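Local coordinates for protein deoxyribodipyrimidine photo-lyase (Oryza sativa Japonica Group, PDB 3UMV) that repairs UV-damaged DNA by using light and a bound FAD to split cyclobutane pyrimidine dimers back into two pyrimidines, at residues L70-L76 / L109-T115; L124-L128 / W212-Q216; N273-K277 / F470-Y475; H374-W378 / Y463-K467. All coordinates share one frame; numbering follows the deposited sequence.

Interaction 1 of 4, residues L70-L76 / L109-T115; sequences LAVAFAL and LPFFLFT. With URE (urea), chain M; URE (urea), chain N.
Parallel strands 70-75 and 111-114 pair directly here, the two ends of a beta-alpha-beta unit whose crossover is helix 87-106. Five backbone hydrogen bonds run between the segments, from P110 O to L76 N. V72 N donates to P110 O at 3.0 Å, and F112 N returns a bond to V72 O. F74 N then reaches F112 O at 2.8 Å, F114 N reaches F74 O, and L76 N ends the run on F114 O.

V72, F74, F111 and L113 lie on one face of the sheet. V72 has CG1 anti to its backbone N (chi1 176°). This puts CG1 at the edge of the F111 ring, 3.7 Å from CD1. F111 CZ meets F74 CB at 3.7 Å. Beside it L113 CD1 approaches F74 CD2 at 3.9 Å, the two side chains pointing the same way. Helix 87-106 covers this face, touching F74 and F111.

The unit belongs to the alpha/beta domain of the photolyase/cryptochrome family. In this chain's sheet, strand 111-114 is outermost and 70-75 also pairs with 40-44. A73, F112 and F114 lie on the other face and pack on helix 120-127. A71 CB sits at the edge of the F112 ring, 3.8 Å from CE2. One urea donates from N1 to L113 O at 3.2 Å, near the F112 and F114 rings.

Interaction 2 of 4, residues L124-L128 / W212-Q216; sequences LVQRL and WDREQ. Unlike the reference sequence in segment 124-128: Q126 (reference Arg).
E215 sets CG anti to its backbone N (chi1 164°) and runs extended beyond it to R127. R127 bends at chi3 (-59°), which turns its guanidinium side-on to the carboxylate. The two flat groups are nearly coplanar, 9° apart. R127 NE donates to E215 OE2 at 3.1 Å, and NH1 donates to OE1 at 3.3 Å. Each oxygen uses its syn lone pair. This two-nitrogen grip is a salt bridge and limits rotation of both groups.

L128 carries the apolar part of the contact. Its CD1 lies at the edge of the W212 ring, 3.7 Å from CH2. Its CD2 touches W212 CZ2 and also E215 CB, the latter at 3.8 Å. W212 NE1 donates to E215 O at 2.8 Å from above the carbonyl plane, which ties the indole to its own loop. One face of that indole carries R214 CB.

An alanine in place of E215 would probably leave the R127 guanidinium without its charged mate and free to turn.

W212 and E215 also touch F112, and L124 packs on F112 and F114. E215 touches a bound urea as well. A salt bridge and apolar packing fasten the loop between helices 196-199 and 222-231 to the C-terminal end of helix 120-127, on the alpha/beta domain.

Interaction 3 of 4, residues N273-K277 / F470-Y475; sequences NDPTK and FDVDAY
P275 stands over one face of the F470 ring, the two side chains crossing at about a right angle. Its CD lies 3.5 Å from the ring centroid, only 3° off the ring normal, a CH-pi contact over the face. P275 CG reaches the far end of the ring, 3.7 Å from F470 CZ. The phenyl is placed there by chi1 of 63°, with CG between the backbone N and the carbonyl carbon. P275 CB turns to the other aromatic and meets Y475 CD2 at 3.5 Å. The proline is thus shared by two rings.

D274 crosses F470 obliquely, with OD1 3.5 Å from F470 CB. The same oxygen accepts from T276 OG1 at 2.6 Å and from T276 N, both from one face of the carboxylate. The second bond makes an Asx turn, set on the type I turn D274-K277. T276 CG2 touches the start of the helix, 3.3 Å from D471 O. A water links T276 OG1 to D471 N. D471 is the N-cap of helix 472-489, and its OD1 accepts from A474 N.

An alanine at F470 would probably cost P275 CD the ring face it rests on and open a gap beside the proline.

Y475 OH bonds to E384 of helix 376-388. Helix 393-405 packs alongside: F394 touches F470, and M395 touches both P275 and Y475.

Interaction 4 of 4, residues H374-W378 / Y463-K467; sequences HDPLW and YAGCK
The first turn of helix 376-388 approaches the first turns of helix 463-469, with the CA atoms of L377 and Y463 7.2 Å apart. Y463 carries most of the contact. With CG anti to its backbone N (chi1 -169°), its ring reaches across to three residues in a row. D375 OD2 meets the ring at its edge, in plane, 3.5 Å from CD2. L377 CB touches CE2 at 3.5 Å. P376 CG comes to 4.0 Å from Y463 OH, the pyrrolidine crossing the tyrosine at about a right angle.

L377 also reaches C466: its CD2 lies 3.7 Å from C466 CB and close to SG. No hydrogen bond joins the two segments.

D375 is the N-cap of its helix. Its OD2 accepts from W378 N at 3.0 Å, above the carboxylate plane, while OD1 accepts from Y398 OH. Both oxygens are therefore engaged.

W378 follows directly and is predicted to carry a tryptophanyl radical in electron transfer, as are W399 and W406. W378 meets the rings of both, and D375 touches W406. Helix 393-405 brings Y398 against Y463 and C466 and M395 against L377. From helix 472-489, V472 packs on L377 and Y463.

The four contacts form two pairs on opposite sides of the chain's centre. Interactions 1 and 2 lie in the alpha/beta domain, centres 11 Å apart, and touch where W212 packs on A71 and P110. Strand 111-114 is followed by helix 120-127, and interaction 1 closes before interaction 2 opens. Interactions 3 and 4 lie in the helical part, also with centres 11 Å apart. They touch through V472 and Y475 and use the consecutive helices 463-469 and 472-489. Interaction 4 is nested inside the loop closed by interaction 3. Centres of interactions 1 and 3 are 44 Å apart. Interaction 4 holds W378, a predicted electron-transfer tryptophan, and the Y475 side chain of interaction 3 lies about 8 Å from that of W378.

Interaction 1 of 4, residues L70-L76 / L109-T115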
loop_
_atom_site.group_PDB
_atom_site.type_symbol
_atom_site.label_atom_id
_atom_site.label_comp_id
_atom_site.label_asym_id
_atom_site.label_seq_id
_atom_site.Cartn_x
_atom_site.Cartn_y
_atom_site.Cartn_z
ATOM N N LEU A 70 -23.702 -13.595 5.761
ATOM C CA LEU A 70 -22.389 -12.980 5.568
ATOM C C LEU A 70 -22.529 -11.470 5.430
ATOM O O LEU A 70 -23.387 -10.993 4.687
ATOM C CB LEU A 70 -21.752 -13.527 4.292
ATOM C CG LEU A 70 -20.413 -12.902 3.861
ATOM C CD1 LEU A 70 -19.323 -13.214 4.857
ATOM C CD2 LEU A 70 -20.015 -13.384 2.485
ATOM N N ALA A 71 -21.688 -10.724 6.144
ATOM C CA ALA A 71 -21.679 -9.265 6.058
ATOM C C ALA A 71 -20.254 -8.732 5.943
ATOM O O ALA A 71 -19.310 -9.375 6.404
ATOM C CB ALA A 71 -22.348 -8.651 7.261
ATOM N N VAL A 72 -20.111 -7.567 5.312
ATOM C CA VAL A 72 -18.831 -6.860 5.251
ATOM C C VAL A 72 -18.942 -5.604 6.111
ATOM O O VAL A 72 -19.979 -4.929 6.111
ATOM C CB VAL A 72 -18.470 -6.447 3.802
ATOM C CG1 VAL A 72 -17.186 -5.624 3.790
ATOM C CG2 VAL A 72 -18.358 -7.671 2.902
ATOM N N ALA A 73 -17.890 -5.301 6.865
ATOM C CA ALA A 73 -17.849 -4.084 7.669
ATOM C C ALA A 73 -16.545 -3.342 7.433
ATOM O O ALA A 73 -15.486 -3.958 7.369
ATOM C CB ALA A 73 -18.013 -4.412 9.162
ATOM N N PHE A 74 -16.625 -2.019 7.276
ATOM C CA PHE A 74 -15.430 -1.197 7.111
ATOM C C PHE A 74 -15.399 -0.122 8.182
ATOM O O PHE A 74 -16.383 0.604 8.368
ATOM C CB PHE A 74 -15.400 -0.530 5.737
ATOM C CG PHE A 74 -14.142 0.240 5.480
ATOM C CD1 PHE A 74 -13.067 -0.369 4.845
ATOM C CD2 PHE A 74 -14.010 1.555 5.902
ATOM C CE1 PHE A 74 -11.896 0.330 4.623
ATOM C CE2 PHE A 74 -12.839 2.261 5.679
ATOM C CZ PHE A 74 -11.780 1.655 5.040
ATOM N N ALA A 75 -14.287 -0.009 8.897
ATOM C CA ALA A 75 -14.143 1.071 9.884
ATOM C C ALA A 75 -13.169 2.134 9.400
ATOM O O ALA A 75 -11.996 1.845 9.155
ATOM C CB ALA A 75 -13.684 0.518 11.232
ATOM N N LEU A 76 -13.657 3.363 9.247
ATOM C CA LEU A 76 -12.784 4.496 8.961
ATOM C C LEU A 76 -12.184 5.018 10.271
ATOM O O LEU A 76 -12.923 5.337 11.197
ATOM C CB LEU A 76 -13.575 5.616 8.285
ATOM C CG LEU A 76 -12.717 6.791 7.798
ATOM C CD1 LEU A 76 -11.825 6.350 6.619
ATOM C CD2 LEU A 76 -13.576 7.988 7.411
ATOM N N LEU A 109 -25.074 -8.140 -0.751
ATOM C CA LEU A 109 -24.086 -8.290 0.308
ATOM C C LEU A 109 -24.098 -7.019 1.149
ATOM O O LEU A 109 -23.772 -5.937 0.658
ATOM C CB LEU A 109 -22.696 -8.524 -0.298
ATOM C CG LEU A 109 -21.469 -8.628 0.615
ATOM C CD1 LEU A 109 -21.551 -9.816 1.566
ATOM C CD2 LEU A 109 -20.218 -8.717 -0.236
ATOM N N PRO A 110 -24.498 -7.146 2.418
ATOM C CA PRO A 110 -24.611 -6.037 3.370
ATOM C C PRO A 110 -23.252 -5.401 3.625
ATOM O O PRO A 110 -22.293 -6.119 3.897
ATOM C CB PRO A 110 -25.106 -6.723 4.649
ATOM C CG PRO A 110 -25.680 -8.016 4.200
ATOM C CD PRO A 110 -24.865 -8.436 3.028
ATOM N N PHE A 111 -23.172 -4.076 3.537
ATOM C CA PHE A 111 -21.916 -3.371 3.786
ATOM C C PHE A 111 -22.132 -2.379 4.920
ATOM O O PHE A 111 -22.851 -1.397 4.756
ATOM C CB PHE A 111 -21.448 -2.648 2.514
ATOM C CG PHE A 111 -20.158 -1.871 2.673
ATOM C CD1 PHE A 111 -18.930 -2.518 2.693
ATOM C CD2 PHE A 111 -20.180 -0.489 2.771
ATOM C CE1 PHE A 111 -17.735 -1.788 2.823
ATOM C CE2 PHE A 111 -19.000 0.238 2.905
ATOM C CZ PHE A 111 -17.775 -0.420 2.929
ATOM N N PHE A 112 -21.508 -2.639 6.068
ATOM C CA PHE A 112 -21.576 -1.732 7.211
ATOM C C PHE A 112 -20.415 -0.737 7.189
ATOM O O PHE A 112 -19.251 -1.134 7.206
ATOM C CB PHE A 112 -21.517 -2.515 8.523
ATOM C CG PHE A 112 -22.732 -3.365 8.782
ATOM C CD1 PHE A 112 -23.779 -2.886 9.547
ATOM C CD2 PHE A 112 -22.820 -4.643 8.259
ATOM C CE1 PHE A 112 -24.901 -3.670 9.790
ATOM C CE2 PHE A 112 -23.946 -5.438 8.495
ATOM C CZ PHE A 112 -24.985 -4.949 9.262
ATOM N N LEU A 113 -20.738 0.552 7.151
ATOM C CA LEU A 113 -19.730 1.601 7.214
ATOM C C LEU A 113 -19.727 2.274 8.579
ATOM O O LEU A 113 -20.744 2.818 9.011
ATOM C CB LEU A 113 -19.973 2.651 6.133
ATOM C CG LEU A 113 -18.900 3.742 6.139
ATOM C CD1 LEU A 113 -17.540 3.140 5.877
ATOM C CD2 LEU A 113 -19.216 4.827 5.113
ATOM N N PHE A 114 -18.578 2.242 9.249
ATOM C CA PHE A 114 -18.435 2.841 10.577
ATOM C C PHE A 114 -17.413 3.978 10.547
ATOM O O PHE A 114 -16.246 3.764 10.207
ATOM C CB PHE A 114 -18.002 1.778 11.589
ATOM C CG PHE A 114 -19.029 0.694 11.816
ATOM C CD1 PHE A 114 -18.746 -0.629 11.512
ATOM C CD2 PHE A 114 -20.274 1.001 12.331
ATOM C CE1 PHE A 114 -19.686 -1.628 11.733
ATOM C CE2 PHE A 114 -21.224 0.010 12.547
ATOM C CZ PHE A 114 -20.934 -1.305 12.244
ATOM N N THR A 115 -17.836 5.191 10.887
ATOM C CA THR A 115 -16.910 6.318 10.850
ATOM C C THR A 115 -16.373 6.736 12.227
ATOM O O THR A 115 -15.619 7.704 12.345
ATOM C CB THR A 115 -17.507 7.522 10.090
ATOM O OG1 THR A 115 -18.807 7.829 10.606
ATOM C CG2 THR A 115 -17.633 7.180 8.614
HETATM C C URE M . -8.999 3.696 7.325
HETATM O O URE M . -9.295 2.528 7.592
HETATM N N1 URE M . -9.448 4.669 8.074
HETATM N N2 URE M . -8.209 3.984 6.317
HETATM C C URE N . -24.070 0.996 10.685
HETATM O O URE N . -24.322 0.659 9.540
HETATM N N1 URE N . -23.142 1.889 10.908
HETATM N N2 URE N . -24.720 0.456 11.686
#

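Interaction 2 of 4, residues L124-L128 / W212-Q216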
loop_
_atom_site.group_PDB
_atom_site.type_symbol
_atom_site.label_atom_id
_atom_site.label_comp_id
_atom_site.label_asym_id
_atom_site.label_seq_id
_atom_site.Cartn_x
_atom_site.Cartn_y
_atom_site.Cartn_z
ATOM N N LEU A 124 -20.523 -4.335 16.638
ATOM C CA LEU A 124 -21.393 -4.946 15.637
ATOM C C LEU A 124 -21.415 -6.466 15.779
ATOM O O LEU A 124 -22.478 -7.087 15.770
ATOM C CB LEU A 124 -20.969 -4.559 14.220
ATOM C CG LEU A 124 -21.733 -5.305 13.126
ATOM C CD1 LEU A 124 -23.130 -4.740 12.985
ATOM C CD2 LEU A 124 -21.005 -5.217 11.793
ATOM N N VAL A 125 -20.236 -7.058 15.921
ATOM C CA VAL A 125 -20.116 -8.503 16.037
ATOM C C VAL A 125 -21.007 -9.033 17.164
ATOM O O VAL A 125 -21.637 -10.091 17.031
ATOM C CB VAL A 125 -18.635 -8.926 16.247
ATOM C CG1 VAL A 125 -18.547 -10.348 16.781
ATOM C CG2 VAL A 125 -17.847 -8.780 14.949
ATOM N N GLN A 126 -21.087 -8.281 18.262
ATOM C CA GLN A 126 -21.903 -8.698 19.406
ATOM C C GLN A 126 -23.405 -8.496 19.200
ATOM O O GLN A 126 -24.196 -9.340 19.614
ATOM C CB GLN A 126 -21.426 -8.019 20.694
ATOM C CG GLN A 126 -20.088 -8.551 21.169
ATOM C CD GLN A 126 -19.539 -7.803 22.361
ATOM O OE1 GLN A 126 -18.646 -6.966 22.221
ATOM N NE2 GLN A 126 -20.054 -8.112 23.546
ATOM N N ARG A 127 -23.796 -7.397 18.556
ATOM C CA ARG A 127 -25.212 -7.152 18.262
ATOM C C ARG A 127 -25.765 -8.255 17.355
ATOM O O ARG A 127 -26.896 -8.711 17.529
ATOM C CB ARG A 127 -25.420 -5.795 17.582
ATOM C CG ARG A 127 -25.243 -4.585 18.482
ATOM C CD ARG A 127 -25.890 -3.339 17.864
ATOM N NE ARG A 127 -25.336 -3.002 16.553
ATOM C CZ ARG A 127 -24.229 -2.289 16.379
ATOM N NH1 ARG A 127 -23.786 -2.016 15.154
ATOM N NH2 ARG A 127 -23.555 -1.856 17.434
ATOM N N LEU A 128 -24.956 -8.675 16.386
ATOM C CA LEU A 128 -25.376 -9.651 15.388
ATOM C C LEU A 128 -25.310 -11.071 15.920
ATOM O O LEU A 128 -25.818 -11.998 15.291
ATOM C CB LEU A 128 -24.465 -9.567 14.160
ATOM C CG LEU A 128 -24.452 -8.318 13.303
ATOM C CD1 LEU A 128 -23.416 -8.476 12.172
ATOM C CD2 LEU A 128 -25.835 -8.028 12.754
ATOM N N TRP A 212 -29.333 -12.267 3.850
ATOM C CA TRP A 212 -29.151 -11.551 5.100
ATOM C C TRP A 212 -30.483 -11.159 5.712
ATOM O O TRP A 212 -31.294 -10.474 5.086
ATOM C CB TRP A 212 -28.293 -10.310 4.884
ATOM C CG TRP A 212 -27.998 -9.571 6.143
ATOM C CD1 TRP A 212 -28.707 -8.532 6.666
ATOM C CD2 TRP A 212 -26.908 -9.810 7.042
ATOM N NE1 TRP A 212 -28.127 -8.103 7.837
ATOM C CE2 TRP A 212 -27.016 -8.869 8.088
ATOM C CE3 TRP A 212 -25.854 -10.725 7.066
ATOM C CZ2 TRP A 212 -26.116 -8.824 9.148
ATOM C CZ3 TRP A 212 -24.949 -10.669 8.113
ATOM C CH2 TRP A 212 -25.087 -9.726 9.140
ATOM N N ASP A 213 -30.696 -11.589 6.949
ATOM C CA ASP A 213 -31.957 -11.340 7.628
ATOM C C ASP A 213 -31.740 -10.738 9.015
ATOM O O ASP A 213 -32.611 -10.825 9.879
ATOM C CB ASP A 213 -32.744 -12.647 7.746
ATOM C CG ASP A 213 -32.109 -13.627 8.723
ATOM O OD1 ASP A 213 -32.866 -14.370 9.386
ATOM O OD2 ASP A 213 -30.864 -13.655 8.837
ATOM N N ARG A 214 -30.576 -10.135 9.234
ATOM C CA ARG A 214 -30.273 -9.554 10.537
ATOM C C ARG A 214 -30.353 -8.030 10.483
ATOM O O ARG A 214 -31.020 -7.463 9.616
ATOM C CB ARG A 214 -28.889 -9.994 11.021
ATOM C CG ARG A 214 -28.664 -11.497 11.026
ATOM C CD ARG A 214 -29.671 -12.229 11.905
ATOM N NE ARG A 214 -29.501 -13.677 11.808
ATOM C CZ ARG A 214 -28.668 -14.382 12.567
ATOM N NH1 ARG A 214 -27.932 -13.775 13.488
ATOM N NH2 ARG A 214 -28.573 -15.696 12.405
ATOM N N GLU A 215 -29.665 -7.377 11.413
ATOM C CA GLU A 215 -29.602 -5.921 11.445
ATOM C C GLU A 215 -29.139 -5.383 10.095
ATOM O O GLU A 215 -28.146 -5.850 9.536
ATOM C CB GLU A 215 -28.659 -5.445 12.555
ATOM C CG GLU A 215 -28.226 -3.987 12.427
ATOM C CD GLU A 215 -27.356 -3.516 13.584
ATOM O OE1 GLU A 215 -26.405 -2.742 13.340
ATOM O OE2 GLU A 215 -27.627 -3.911 14.737
ATOM N N GLN A 216 -29.869 -4.399 9.585
ATOM C CA GLN A 216 -29.568 -3.788 8.299
ATOM C C GLN A 216 -28.575 -2.640 8.481
ATOM O O GLN A 216 -28.680 -1.874 9.444
ATOM C CB GLN A 216 -30.865 -3.264 7.679
ATOM C CG GLN A 216 -30.828 -3.131 6.172
ATOM C CD GLN A 216 -30.737 -4.473 5.469
ATOM O OE1 GLN A 216 -31.452 -5.417 5.808
ATOM N NE2 GLN A 216 -29.851 -4.563 4.484
#

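Interaction 3 of 4, residues N273-K277 / F470-Y475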
loop_
_atom_site.group_PDB
_atom_site.type_symbol
_atom_site.label_atom_id
_atom_site.label_comp_id
_atom_site.label_asym_id
_atom_site.label_seq_id
_atom_site.Cartn_x
_atom_site.Cartn_y
_atom_site.Cartn_z
ATOM N N ASN A 273 12.847 3.159 -15.734
ATOM C CA ASN A 273 13.791 4.024 -15.031
ATOM C C ASN A 273 13.928 5.423 -15.630
ATOM O O ASN A 273 14.777 6.206 -15.193
ATOM C CB ASN A 273 15.159 3.347 -14.925
ATOM C CG ASN A 273 15.129 2.118 -14.037
ATOM O OD1 ASN A 273 14.702 2.185 -12.884
ATOM N ND2 ASN A 273 15.559 0.981 -14.578
ATOM N N ASP A 274 13.085 5.739 -16.612
ATOM C CA ASP A 274 13.183 7.006 -17.338
ATOM C C ASP A 274 12.036 7.961 -16.980
ATOM O O ASP A 274 10.910 7.784 -17.443
ATOM C CB ASP A 274 13.174 6.720 -18.844
ATOM C CG ASP A 274 13.430 7.956 -19.676
ATOM O OD1 ASP A 274 13.378 9.086 -19.140
ATOM O OD2 ASP A 274 13.678 7.795 -20.891
ATOM N N PRO A 275 12.310 8.975 -16.144
ATOM C CA PRO A 275 11.211 9.835 -15.684
ATOM C C PRO A 275 10.556 10.672 -16.774
ATOM O O PRO A 275 9.494 11.249 -16.530
ATOM C CB PRO A 275 11.884 10.732 -14.642
ATOM C CG PRO A 275 13.045 9.905 -14.159
ATOM C CD PRO A 275 13.549 9.215 -15.388
ATOM N N THR A 276 11.169 10.731 -17.953
ATOM C CA THR A 276 10.577 11.445 -19.078
ATOM C C THR A 276 9.609 10.554 -19.851
ATOM O O THR A 276 9.079 10.959 -20.889
ATOM C CB THR A 276 11.644 11.997 -20.058
ATOM O OG1 THR A 276 12.300 10.913 -20.726
ATOM C CG2 THR A 276 12.674 12.847 -19.322
ATOM N N LYS A 277 9.394 9.337 -19.353
ATOM C CA LYS A 277 8.384 8.431 -19.908
ATOM C C LYS A 277 7.377 8.073 -18.824
ATOM O O LYS A 277 7.342 6.939 -18.345
ATOM C CB LYS A 277 9.044 7.181 -20.485
ATOM C CG LYS A 277 10.000 7.515 -21.617
ATOM C CD LYS A 277 10.695 6.298 -22.190
ATOM C CE LYS A 277 11.752 6.736 -23.209
ATOM N NZ LYS A 277 12.316 5.588 -23.975
ATOM N N PHE A 470 19.089 10.064 -18.600
ATOM C CA PHE A 470 17.899 10.590 -19.267
ATOM C C PHE A 470 17.929 12.106 -19.398
ATOM O O PHE A 470 18.773 12.772 -18.795
ATOM C CB PHE A 470 16.620 10.153 -18.541
ATOM C CG PHE A 470 16.499 10.686 -17.126
ATOM C CD1 PHE A 470 15.809 11.859 -16.874
ATOM C CD2 PHE A 470 17.066 10.008 -16.060
ATOM C CE1 PHE A 470 15.697 12.354 -15.566
ATOM C CE2 PHE A 470 16.951 10.491 -14.758
ATOM C CZ PHE A 470 16.266 11.663 -14.516
ATOM N N ASP A 471 16.985 12.637 -20.171
ATOM C CA ASP A 471 16.896 14.073 -20.440
ATOM C C ASP A 471 16.319 14.809 -19.230
ATOM O O ASP A 471 15.106 15.016 -19.144
ATOM C CB ASP A 471 16.014 14.299 -21.680
ATOM C CG ASP A 471 16.032 15.738 -22.187
ATOM O OD1 ASP A 471 16.475 16.655 -21.467
ATOM O OD2 ASP A 471 15.576 15.954 -23.329
ATOM N N VAL A 472 17.198 15.190 -18.300
ATOM C CA VAL A 472 16.829 15.906 -17.074
ATOM C C VAL A 472 16.022 17.185 -17.333
ATOM O O VAL A 472 15.072 17.478 -16.611
ATOM C CB VAL A 472 18.085 16.273 -16.247
ATOM C CG1 VAL A 472 17.712 17.187 -15.085
ATOM C CG2 VAL A 472 18.766 15.016 -15.733
ATOM N N ASP A 473 16.392 17.939 -18.366
ATOM C CA ASP A 473 15.696 19.187 -18.656
ATOM C C ASP A 473 14.262 18.945 -19.115
ATOM O O ASP A 473 13.361 19.737 -18.813
ATOM C CB ASP A 473 16.466 20.010 -19.696
ATOM C CG ASP A 473 17.814 20.481 -19.178
ATOM O OD1 ASP A 473 18.009 20.495 -17.940
ATOM O OD2 ASP A 473 18.674 20.843 -20.007
ATOM N N ALA A 474 14.051 17.844 -19.836
ATOM C CA ALA A 474 12.715 17.471 -20.269
ATOM C C ALA A 474 11.829 17.129 -19.066
ATOM O O ALA A 474 10.670 17.532 -19.009
ATOM C CB ALA A 474 12.774 16.310 -21.273
ATOM N N TYR A 475 12.379 16.412 -18.091
ATOM C CA TYR A 475 11.623 16.091 -16.887
ATOM C C TYR A 475 11.272 17.356 -16.134
ATOM O O TYR A 475 10.148 17.539 -15.684
ATOM C CB TYR A 475 12.414 15.151 -15.980
ATOM C CG TYR A 475 11.726 14.831 -14.672
ATOM C CD1 TYR A 475 12.213 15.333 -13.471
ATOM C CD2 TYR A 475 10.603 14.012 -14.632
ATOM C CE1 TYR A 475 11.609 15.033 -12.275
ATOM C CE2 TYR A 475 9.987 13.708 -13.434
ATOM C CZ TYR A 475 10.495 14.228 -12.255
ATOM O OH TYR A 475 9.924 13.945 -11.049
HETATM O O HOH W 1 15.325 11.019 -21.855
#

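Interaction 4 of 4, residues H374-W378 / Y463-K467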
loop_
_atom_site.group_PDB
_atom_site.type_symbol
_atom_site.label_atom_id
_atom_site.label_comp_id
_atom_site.label_asym_id
_atom_site.label_seq_id
_atom_site.Cartn_x
_atom_site.Cartn_y
_atom_site.Cartn_z
ATOM N N HIS A 374 18.697 24.468 -4.279
ATOM C CA HIS A 374 19.559 24.840 -5.396
ATOM C C HIS A 374 19.464 23.845 -6.556
ATOM O O HIS A 374 19.977 24.106 -7.640
ATOM C CB HIS A 374 21.014 24.880 -4.932
ATOM C CG HIS A 374 21.565 23.530 -4.594
ATOM N ND1 HIS A 374 21.287 22.893 -3.404
ATOM C CD2 HIS A 374 22.346 22.679 -5.304
ATOM C CE1 HIS A 374 21.892 21.718 -3.383
ATOM N NE2 HIS A 374 22.545 21.565 -4.521
ATOM N N ASP A 375 18.829 22.704 -6.318
ATOM C CA ASP A 375 18.811 21.593 -7.286
ATOM C C ASP A 375 17.486 21.531 -8.050
ATOM O O ASP A 375 16.468 21.127 -7.490
ATOM C CB ASP A 375 19.063 20.285 -6.523
ATOM C CG ASP A 375 19.091 19.047 -7.429
ATOM O OD1 ASP A 375 19.613 17.993 -6.986
ATOM O OD2 ASP A 375 18.622 19.116 -8.578
ATOM N N PRO A 376 17.478 21.939 -9.334
ATOM C CA PRO A 376 16.201 21.999 -10.044
ATOM C C PRO A 376 15.619 20.620 -10.341
ATOM O O PRO A 376 14.410 20.509 -10.473
ATOM C CB PRO A 376 16.554 22.720 -11.348
ATOM C CG PRO A 376 17.992 22.441 -11.542
ATOM C CD PRO A 376 18.595 22.413 -10.170
ATOM N N LEU A 377 16.472 19.610 -10.451
ATOM C CA LEU A 377 16.018 18.239 -10.635
ATOM C C LEU A 377 15.289 17.757 -9.366
ATOM O O LEU A 377 14.209 17.182 -9.448
ATOM C CB LEU A 377 17.183 17.323 -10.986
ATOM C CG LEU A 377 16.804 15.844 -11.135
ATOM C CD1 LEU A 377 15.676 15.654 -12.166
ATOM C CD2 LEU A 377 18.023 15.023 -11.505
ATOM N N TRP A 378 15.860 18.043 -8.199
ATOM C CA TRP A 378 15.219 17.665 -6.945
ATOM C C TRP A 378 13.911 18.422 -6.775
ATOM O O TRP A 378 12.878 17.838 -6.456
ATOM C CB TRP A 378 16.139 17.909 -5.749
ATOM C CG TRP A 378 15.564 17.260 -4.526
ATOM C CD1 TRP A 378 15.818 15.987 -4.088
ATOM C CD2 TRP A 378 14.570 17.803 -3.640
ATOM N NE1 TRP A 378 15.071 15.717 -2.973
ATOM C CE2 TRP A 378 14.301 16.812 -2.663
ATOM C CE3 TRP A 378 13.900 19.038 -3.558
ATOM C CZ2 TRP A 378 13.370 17.003 -1.635
ATOM C CZ3 TRP A 378 12.990 19.234 -2.526
ATOM C CH2 TRP A 378 12.739 18.218 -1.573
ATOM N N TYR A 463 23.146 14.464 -9.525
ATOM C CA TYR A 463 22.567 15.141 -10.674
ATOM C C TYR A 463 23.271 14.661 -11.934
ATOM O O TYR A 463 22.624 14.257 -12.898
ATOM C CB TYR A 463 22.755 16.653 -10.508
ATOM C CG TYR A 463 21.987 17.538 -11.470
ATOM C CD1 TYR A 463 22.469 17.799 -12.749
ATOM C CD2 TYR A 463 20.804 18.160 -11.079
ATOM C CE1 TYR A 463 21.774 18.629 -13.625
ATOM C CE2 TYR A 463 20.107 18.990 -11.942
ATOM C CZ TYR A 463 20.594 19.220 -13.216
ATOM O OH TYR A 463 19.900 20.046 -14.078
ATOM N N ALA A 464 24.602 14.695 -11.910
ATOM C CA ALA A 464 25.389 14.272 -13.067
ATOM C C ALA A 464 25.049 12.845 -13.491
ATOM O O ALA A 464 25.026 12.529 -14.679
ATOM C CB ALA A 464 26.881 14.410 -12.783
ATOM N N GLY A 465 24.786 11.985 -12.512
ATOM C CA GLY A 465 24.447 10.599 -12.789
ATOM C C GLY A 465 23.118 10.488 -13.501
ATOM O O GLY A 465 22.931 9.628 -14.367
ATOM N N CYS A 466 22.187 11.362 -13.136
ATOM C CA CYS A 466 20.887 11.392 -13.793
ATOM C C CYS A 466 20.997 11.913 -15.217
ATOM O O CYS A 466 20.348 11.385 -16.119
ATOM C CB CYS A 466 19.898 12.240 -13.001
ATOM S SG CYS A 466 19.459 11.499 -11.406
ATOM N N LYS A 467 21.821 12.942 -15.417
ATOM C CA LYS A 467 21.970 13.550 -16.742
ATOM C C LYS A 467 22.444 12.539 -17.776
ATOM O O LYS A 467 22.044 12.593 -18.943
ATOM C CB LYS A 467 22.932 14.742 -16.702
ATOM C CG LYS A 467 22.250 16.095 -16.851
ATOM C CD LYS A 467 23.239 17.161 -17.317
ATOM C CE LYS A 467 22.555 18.508 -17.542
ATOM N NZ LYS A 467 21.479 18.445 -18.575
#